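Local coordinates for protein coronin (Toxoplasma gondii, PDB 4OZU) that probably binds actin filaments, as coronins generally do; this chain is its N-terminal WD40 beta-propeller domain, at residues A17-L29 / L61-A73. Sequence-based numbering, arbitrary orientation.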
ATOM      1  N   ALA A  17       9.875  17.167   2.597  1.00 25.04           N
ATOM      2  CA  ALA A  17      10.381  16.063   1.805  1.00 25.00           C
ATOM      3  C   ALA A  17      11.847  16.308   1.469  1.00 27.89           C
ATOM      4  O   ALA A  17      12.201  17.386   0.997  1.00 30.42           O
ATOM      5  CB  ALA A  17       9.562  15.904   0.537  1.00 27.77           C
ATOM      6  N   GLU A  18      12.691  15.314   1.725  1.00 25.70           N
ATOM      7  CA  GLU A  18      14.112  15.408   1.380  1.00 26.76           C
ATOM      8  C   GLU A  18      14.531  14.197   0.551  1.00 26.53           C
ATOM      9  O   GLU A  18      14.540  13.066   1.038  1.00 32.07           O
ATOM     10  CB  GLU A  18      14.969  15.513   2.640  1.00 28.85           C
ATOM     11  CG  GLU A  18      16.456  15.624   2.347  1.00 31.73           C
ATOM     12  CD  GLU A  18      17.270  15.995   3.570  1.00 54.75           C
ATOM     13  OE1 GLU A  18      17.172  15.289   4.593  1.00 75.76           O
ATOM     14  OE2 GLU A  18      18.008  17.000   3.504  1.00 60.08           O
ATOM     15  N   ALA A  19      14.834  14.435  -0.720  1.00 26.09           N
ATOM     16  CA  ALA A  19      15.364  13.391  -1.580  1.00 30.15           C
ATOM     17  C   ALA A  19      16.788  13.060  -1.143  1.00 29.28           C
ATOM     18  O   ALA A  19      17.603  13.955  -0.968  1.00 31.41           O
ATOM     19  CB  ALA A  19      15.337  13.831  -3.037  1.00 33.13           C
ATOM     20  N   TRP A  20      17.078  11.777  -0.959  1.00 28.49           N
ATOM     21  CA  TRP A  20      18.425  11.346  -0.605  1.00 33.47           C
ATOM     22  C   TRP A  20      19.424  11.679  -1.705  1.00 33.75           C
ATOM     23  O   TRP A  20      19.091  11.661  -2.884  1.00 27.81           O
ATOM     24  CB  TRP A  20      18.469   9.843  -0.353  1.00 25.72           C
ATOM     25  CG  TRP A  20      17.753   9.381   0.870  1.00 27.36           C
ATOM     26  CD1 TRP A  20      16.708   9.993   1.498  1.00 28.12           C
ATOM     27  CD2 TRP A  20      18.033   8.191   1.615  1.00 25.41           C
ATOM     28  NE1 TRP A  20      16.315   9.249   2.591  1.00 25.05           N
ATOM     29  CE2 TRP A  20      17.115   8.142   2.684  1.00 28.75           C
ATOM     30  CE3 TRP A  20      18.969   7.162   1.480  1.00 26.31           C
ATOM     31  CZ2 TRP A  20      17.110   7.104   3.613  1.00 24.28           C
ATOM     32  CZ3 TRP A  20      18.961   6.134   2.402  1.00 28.24           C
ATOM     33  CH2 TRP A  20      18.037   6.111   3.453  1.00 27.22           C
ATOM     34  N   LYS A  21      20.663  11.954  -1.323  1.00 28.09           N
ATOM     35  CA  LYS A  21      21.722  12.079  -2.312  1.00 28.44           C
ATOM     36  C   LYS A  21      22.018  10.693  -2.886  1.00 28.49           C
ATOM     37  O   LYS A  21      22.275  10.543  -4.078  1.00 36.01           O
ATOM     38  CB  LYS A  21      22.972  12.707  -1.699  1.00 29.47           C
ATOM     39  CG  LYS A  21      22.795  14.183  -1.347  1.00 37.70           C
ATOM     40  CD  LYS A  21      22.680  15.057  -2.596  1.00 53.99           C
ATOM     41  CE  LYS A  21      22.127  16.441  -2.280  1.00 81.99           C
ATOM     42  NZ  LYS A  21      20.711  16.402  -1.819  1.00101.27           N
ATOM     43  N   GLN A  22      21.965   9.683  -2.024  1.00 29.26           N
ATOM     44  CA  GLN A  22      22.186   8.306  -2.440  1.00 27.92           C
ATOM     45  C   GLN A  22      20.973   7.758  -3.185  1.00 27.23           C
ATOM     46  O   GLN A  22      19.848   8.205  -2.968  1.00 32.72           O
ATOM     47  CB  GLN A  22      22.487   7.421  -1.232  1.00 27.55           C
ATOM     48  CG  GLN A  22      23.819   7.719  -0.560  1.00 30.43           C
ATOM     49  CD  GLN A  22      24.019   6.908   0.706  1.00 50.86           C
ATOM     50  OE1 GLN A  22      24.686   5.874   0.696  1.00 40.08           O
ATOM     51  NE2 GLN A  22      23.439   7.378   1.809  1.00 38.60           N
ATOM     52  N   GLN A  23      21.223   6.786  -4.056  1.00 35.05           N
ATOM     53  CA  GLN A  23      20.171   6.141  -4.838  1.00 30.11           C
ATOM     54  C   GLN A  23      20.471   4.660  -4.997  1.00 29.04           C
ATOM     55  O   GLN A  23      21.629   4.244  -4.896  1.00 33.95           O
ATOM     56  CB  GLN A  23      20.058   6.776  -6.224  1.00 33.91           C
ATOM     57  CG  GLN A  23      19.815   8.272  -6.239  1.00 37.97           C
ATOM     58  CD  GLN A  23      19.931   8.863  -7.637  1.00 38.59           C
ATOM     59  OE1 GLN A  23      20.708   8.386  -8.467  1.00 38.34           O
ATOM     60  NE2 GLN A  23      19.151   9.903  -7.903  1.00 55.50           N
ATOM     61  N   TYR A  24      19.431   3.870  -5.256  1.00 27.19           N
ATOM     62  CA  TYR A  24      19.609   2.537  -5.805  1.00 27.89           C
ATOM     63  C   TYR A  24      19.676   2.743  -7.312  1.00 31.45           C
ATOM     64  O   TYR A  24      18.683   3.132  -7.921  1.00 32.98           O
ATOM     65  CB  TYR A  24      18.466   1.594  -5.412  1.00 27.02           C
ATOM     66  CG  TYR A  24      18.133   1.609  -3.934  1.00 25.85           C
ATOM     67  CD1 TYR A  24      17.291   2.578  -3.399  1.00 24.89           C
ATOM     68  CD2 TYR A  24      18.661   0.652  -3.073  1.00 29.19           C
ATOM     69  CE1 TYR A  24      16.984   2.596  -2.050  1.00 27.65           C
ATOM     70  CE2 TYR A  24      18.365   0.660  -1.723  1.00 25.22           C
ATOM     71  CZ  TYR A  24      17.523   1.634  -1.217  1.00 27.41           C
ATOM     72  OH  TYR A  24      17.234   1.643   0.123  1.00 33.02           O
ATOM     73  N   SER A  25      20.843   2.519  -7.911  1.00 30.43           N
ATOM     74  CA  SER A  25      21.040   2.861  -9.318  1.00 32.81           C
ATOM     75  C   SER A  25      21.578   1.693 -10.147  1.00 33.21           C
ATOM     76  O   SER A  25      21.918   0.635  -9.614  1.00 35.87           O
ATOM     77  CB  SER A  25      21.980   4.066  -9.438  1.00 46.19           C
ATOM     78  OG  SER A  25      23.279   3.762  -8.966  1.00 34.05           O
ATOM     79  N   ASP A  26      21.633   1.911 -11.459  1.00 34.95           N
ATOM     80  CA  ASP A  26      22.020   0.891 -12.428  1.00 36.58           C
ATOM     81  C   ASP A  26      21.105  -0.326 -12.352  1.00 39.58           C
ATOM     82  O   ASP A  26      21.524  -1.473 -12.533  1.00 38.09           O
ATOM     83  CB  ASP A  26      23.484   0.496 -12.230  1.00 38.80           C
ATOM     84  CG  ASP A  26      24.428   1.395 -13.003  1.00 86.28           C
ATOM     85  OD1 ASP A  26      24.263   1.513 -14.237  1.00115.06           O
ATOM     86  OD2 ASP A  26      25.320   2.003 -12.381  1.00 99.16           O
ATOM     87  N   LEU A  27      19.833  -0.055 -12.098  1.00 37.63           N
ATOM     88  CA  LEU A  27      18.818  -1.092 -12.106  1.00 35.36           C
ATOM     89  C   LEU A  27      18.225  -1.219 -13.505  1.00 35.56           C
ATOM     90  O   LEU A  27      18.448  -0.365 -14.353  1.00 36.47           O
ATOM     91  CB  LEU A  27      17.723  -0.773 -11.091  1.00 32.28           C
ATOM     92  CG  LEU A  27      18.186  -0.500  -9.656  1.00 31.39           C
ATOM     93  CD1 LEU A  27      16.984  -0.129  -8.789  1.00 29.31           C
ATOM     94  CD2 LEU A  27      18.924  -1.698  -9.079  1.00 39.75           C
ATOM     95  N   ARG A  28      17.475  -2.295 -13.728  1.00 38.93           N
ATOM     96  CA  ARG A  28      16.735  -2.512 -14.969  1.00 41.73           C
ATOM     97  C   ARG A  28      15.266  -2.731 -14.631  1.00 39.80           C
ATOM     98  O   ARG A  28      14.808  -3.869 -14.528  1.00 38.25           O
ATOM     99  CB  ARG A  28      17.293  -3.713 -15.732  1.00 56.57           C
ATOM    100  CG  ARG A  28      18.599  -3.446 -16.471  1.00 68.28           C
ATOM    101  CD  ARG A  28      18.358  -2.800 -17.829  1.00 78.87           C
ATOM    102  NE  ARG A  28      17.453  -3.591 -18.664  1.00 59.19           N
ATOM    103  CZ  ARG A  28      17.830  -4.586 -19.467  1.00 74.03           C
ATOM    104  NH1 ARG A  28      19.107  -4.938 -19.564  1.00 65.69           N
ATOM    105  NH2 ARG A  28      16.918  -5.236 -20.179  1.00 90.56           N
ATOM    106  N   LEU A  29      14.535  -1.637 -14.453  1.00 36.13           N
ATOM    107  CA  LEU A  29      13.179  -1.699 -13.914  1.00 36.28           C
ATOM    108  C   LEU A  29      12.103  -1.612 -14.988  1.00 38.10           C
ATOM    109  O   LEU A  29      12.282  -0.965 -16.019  1.00 44.06           O
ATOM    110  CB  LEU A  29      12.973  -0.576 -12.904  1.00 35.36           C
ATOM    111  CG  LEU A  29      13.944  -0.600 -11.723  1.00 39.68           C
ATOM    112  CD1 LEU A  29      13.791   0.655 -10.887  1.00 40.98           C
ATOM    113  CD2 LEU A  29      13.712  -1.845 -10.881  1.00 37.04           C
ATOM    114  N   LEU A  61      15.838  -6.310  -3.716  1.00 33.32           N
ATOM    115  CA  LEU A  61      16.987  -5.570  -3.207  1.00 37.09           C
ATOM    116  C   LEU A  61      16.920  -5.507  -1.695  1.00 27.73           C
ATOM    117  O   LEU A  61      15.831  -5.541  -1.123  1.00 25.09           O
ATOM    118  CB  LEU A  61      17.013  -4.144  -3.764  1.00 33.17           C
ATOM    119  CG  LEU A  61      17.276  -3.908  -5.250  1.00 58.57           C
ATOM    120  CD1 LEU A  61      16.133  -4.403  -6.119  1.00 75.46           C
ATOM    121  CD2 LEU A  61      17.511  -2.424  -5.477  1.00 44.46           C
ATOM    122  N   ARG A  62      18.070  -5.399  -1.045  1.00 25.56           N
ATOM    123  CA  ARG A  62      18.081  -5.099   0.380  1.00 27.45           C
ATOM    124  C   ARG A  62      17.992  -3.591   0.571  1.00 28.06           C
ATOM    125  O   ARG A  62      18.741  -2.831  -0.039  1.00 29.79           O
ATOM    126  CB  ARG A  62      19.332  -5.663   1.053  1.00 34.73           C
ATOM    127  CG  ARG A  62      19.360  -7.187   1.081  1.00 50.09           C
ATOM    128  CD  ARG A  62      20.425  -7.738   2.022  1.00 54.34           C
ATOM    129  NE  ARG A  62      20.177  -7.346   3.410  1.00 87.48           N
ATOM    130  CZ  ARG A  62      20.850  -6.405   4.073  1.00 84.32           C
ATOM    131  NH1 ARG A  62      21.846  -5.738   3.496  1.00 78.16           N
ATOM    132  NH2 ARG A  62      20.530  -6.135   5.331  1.00 56.17           N
ATOM    133  N   LEU A  63      17.055  -3.171   1.419  1.00 26.71           N
ATOM    134  CA  LEU A  63      16.831  -1.761   1.715  1.00 30.32           C
ATOM    135  C   LEU A  63      18.122  -1.062   2.147  1.00 37.41           C
ATOM    136  O   LEU A  63      18.379   0.080   1.769  1.00 27.71           O
ATOM    137  CB  LEU A  63      15.758  -1.635   2.804  1.00 29.43           C
ATOM    138  CG  LEU A  63      15.265  -0.247   3.199  1.00 35.21           C
ATOM    139  CD1 LEU A  63      14.588   0.442   2.042  1.00 25.57           C
ATOM    140  CD2 LEU A  63      14.314  -0.362   4.376  1.00 33.08           C
ATOM    141  N   ALA A  64      18.945  -1.768   2.914  1.00 31.71           N
ATOM    142  CA  ALA A  64      20.161  -1.192   3.471  1.00 31.14           C
ATOM    143  C   ALA A  64      21.277  -1.031   2.436  1.00 34.66           C
ATOM    144  O   ALA A  64      22.163  -0.186   2.596  1.00 37.34           O
ATOM    145  CB  ALA A  64      20.650  -2.045   4.627  1.00 31.58           C
ATOM    146  N   ASP A  65      21.237  -1.835   1.380  1.00 35.38           N
ATOM    147  CA  ASP A  65      22.328  -1.862   0.410  1.00 51.12           C
ATOM    148  C   ASP A  65      22.100  -0.857  -0.712  1.00 39.79           C
ATOM    149  O   ASP A  65      21.910  -1.224  -1.873  1.00 36.77           O
ATOM    150  CB  ASP A  65      22.491  -3.272  -0.163  1.00 46.69           C
ATOM    151  CG  ASP A  65      22.991  -4.269   0.874  1.00 75.44           C
ATOM    152  OD1 ASP A  65      23.615  -3.836   1.870  1.00 50.16           O
ATOM    153  OD2 ASP A  65      22.765  -5.485   0.688  1.00 77.93           O
ATOM    154  N   ILE A  66      22.125   0.419  -0.348  1.00 32.96           N
ATOM    155  CA  ILE A  66      21.913   1.488  -1.307  1.00 29.41           C
ATOM    156  C   ILE A  66      23.193   1.714  -2.109  1.00 31.45           C
ATOM    157  O   ILE A  66      24.294   1.389  -1.651  1.00 37.74           O
ATOM    158  CB  ILE A  66      21.471   2.790  -0.599  1.00 29.78           C
ATOM    159  CG1 ILE A  66      20.933   3.800  -1.618  1.00 35.54           C
ATOM    160  CG2 ILE A  66      22.614   3.375   0.225  1.00 34.19           C
ATOM    161  CD1 ILE A  66      19.944   4.798  -1.027  1.00 28.11           C
ATOM    162  N   GLY A  67      23.041   2.254  -3.314  1.00 32.13           N
ATOM    163  CA  GLY A  67      24.176   2.560  -4.166  1.00 34.23           C
ATOM    164  C   GLY A  67      24.069   1.951  -5.552  1.00 35.07           C
ATOM    165  O   GLY A  67      23.000   1.504  -5.976  1.00 33.92           O
ATOM    166  N   ARG A  68      25.197   1.942  -6.251  1.00 37.28           N
ATOM    167  CA  ARG A  68      25.260   1.494  -7.636  1.00 38.66           C
ATOM    168  C   ARG A  68      25.270  -0.026  -7.743  1.00 72.71           C
ATOM    169  O   ARG A  68      25.850  -0.714  -6.899  1.00 79.52           O
ATOM    170  CB  ARG A  68      26.507   2.081  -8.318  1.00 42.28           C
ATOM    171  CG  ARG A  68      26.822   1.477  -9.682  1.00 47.56           C
ATOM    172  CD  ARG A  68      27.556   2.449 -10.602  1.00 51.52           C
ATOM    173  NE  ARG A  68      28.899   2.776 -10.140  1.00 55.59           N
ATOM    174  CZ  ARG A  68      29.729   3.595 -10.781  1.00 66.18           C
ATOM    175  NH1 ARG A  68      29.360   4.178 -11.913  1.00 83.41           N
ATOM    176  NH2 ARG A  68      30.933   3.833 -10.289  1.00 61.36           N
ATOM    177  N   ASN A  69      24.619  -0.520  -8.795  1.00 83.90           N
ATOM    178  CA  ASN A  69      24.550  -1.944  -9.131  1.00 67.03           C
ATOM    179  C   ASN A  69      24.473  -2.858  -7.911  1.00 58.45           C
ATOM    180  O   ASN A  69      25.341  -3.708  -7.705  1.00 59.72           O
ATOM    181  CB  ASN A  69      25.752  -2.335  -9.997  1.00 58.83           C
ATOM    182  CG  ASN A  69      25.549  -3.658 -10.712  1.00 81.11           C
ATOM    183  OD1 ASN A  69      24.424  -4.149 -10.833  1.00 88.23           O
ATOM    184  ND2 ASN A  69      26.638  -4.243 -11.191  1.00 84.10           N
ATOM    185  N   PRO A  70      23.426  -2.682  -7.094  1.00 39.66           N
ATOM    186  CA  PRO A  70      23.246  -3.494  -5.887  1.00 58.73           C
ATOM    187  C   PRO A  70      22.926  -4.942  -6.233  1.00 75.87           C
ATOM    188  O   PRO A  70      22.580  -5.232  -7.379  1.00 77.32           O
ATOM    189  CB  PRO A  70      22.070  -2.817  -5.184  1.00 38.61           C
ATOM    190  CG  PRO A  70      21.283  -2.219  -6.290  1.00 39.65           C
ATOM    191  CD  PRO A  70      22.280  -1.787  -7.329  1.00 40.20           C
ATOM    192  N   ALA A  71      23.052  -5.838  -5.259  1.00 47.57           N
ATOM    193  CA  ALA A  71      22.715  -7.240  -5.470  1.00 47.77           C
ATOM    194  C   ALA A  71      21.211  -7.394  -5.646  1.00 64.09           C
ATOM    195  O   ALA A  71      20.437  -7.118  -4.728  1.00 73.15           O
ATOM    196  CB  ALA A  71      23.202  -8.087  -4.312  1.00 44.06           C
ATOM    197  N   VAL A  72      20.809  -7.830  -6.834  1.00 64.30           N
ATOM    198  CA  VAL A  72      19.402  -8.044  -7.140  1.00 59.09           C
ATOM    199  C   VAL A  72      19.118  -9.535  -7.243  1.00 38.94           C
ATOM    200  O   VAL A  72      19.537 -10.193  -8.195  1.00 34.02           O
ATOM    201  CB  VAL A  72      18.993  -7.350  -8.454  1.00 58.26           C
ATOM    202  CG1 VAL A  72      17.497  -7.496  -8.688  1.00 54.95           C
ATOM    203  CG2 VAL A  72      19.380  -5.882  -8.419  1.00 53.19           C
ATOM    204  N   ALA A  73      18.424 -10.065  -6.241  1.00 37.82           N
ATOM    205  CA  ALA A  73      17.912 -11.423  -6.300  1.00 37.77           C
ATOM    206  C   ALA A  73      16.705 -11.423  -7.236  1.00 34.41           C
ATOM    207  O   ALA A  73      16.129 -10.365  -7.500  1.00 34.26           O
ATOM    208  CB  ALA A  73      17.540 -11.915  -4.915  1.00 37.72           C
TER
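Where two neighbouring blades of the coronin beta-propeller meet, the short, weakly bonded strand 67-68 runs parallel to the end of strand 16-25, and Tyr-24 reaches across to Leu-63 and Ile-66. Tyr-24 OH donates to Leu-63 O over 2.5 Å, in the carbonyl plane and on a lone pair. That acceptor belongs to the type I turn from Arg-62 to Asp-65, whose end residues also form a salt bridge. Ile-66 crosses the ring at about a right angle: Ile-66 CG1 sits 3.9 Å from the centroid of the Tyr-24 ring in a CH-pi contact, 5° off the normal. With CG1 anti to the backbone N (chi1 -167°), the Ile-66 chain also carries CD1 to within 3.6 Å of Trp-20 CE3. The backbones join through a nearly straight bond from Ser-25 N to Gly-67 O (3.1 Å), flanked by weak ones from Gly-67 N to Gln-23 O and from Asn-69 N to Ser-25 O. Leu-27 CD2 packs 3.7 Å from Pro-70 CG and meets Leu-61 CD2 tip to tip. On its other side, strand 16-25 pairs with strand 343-350, joining N- and C-terminal parts of the chain in one blade, the ring closure typical of WD40 propellers.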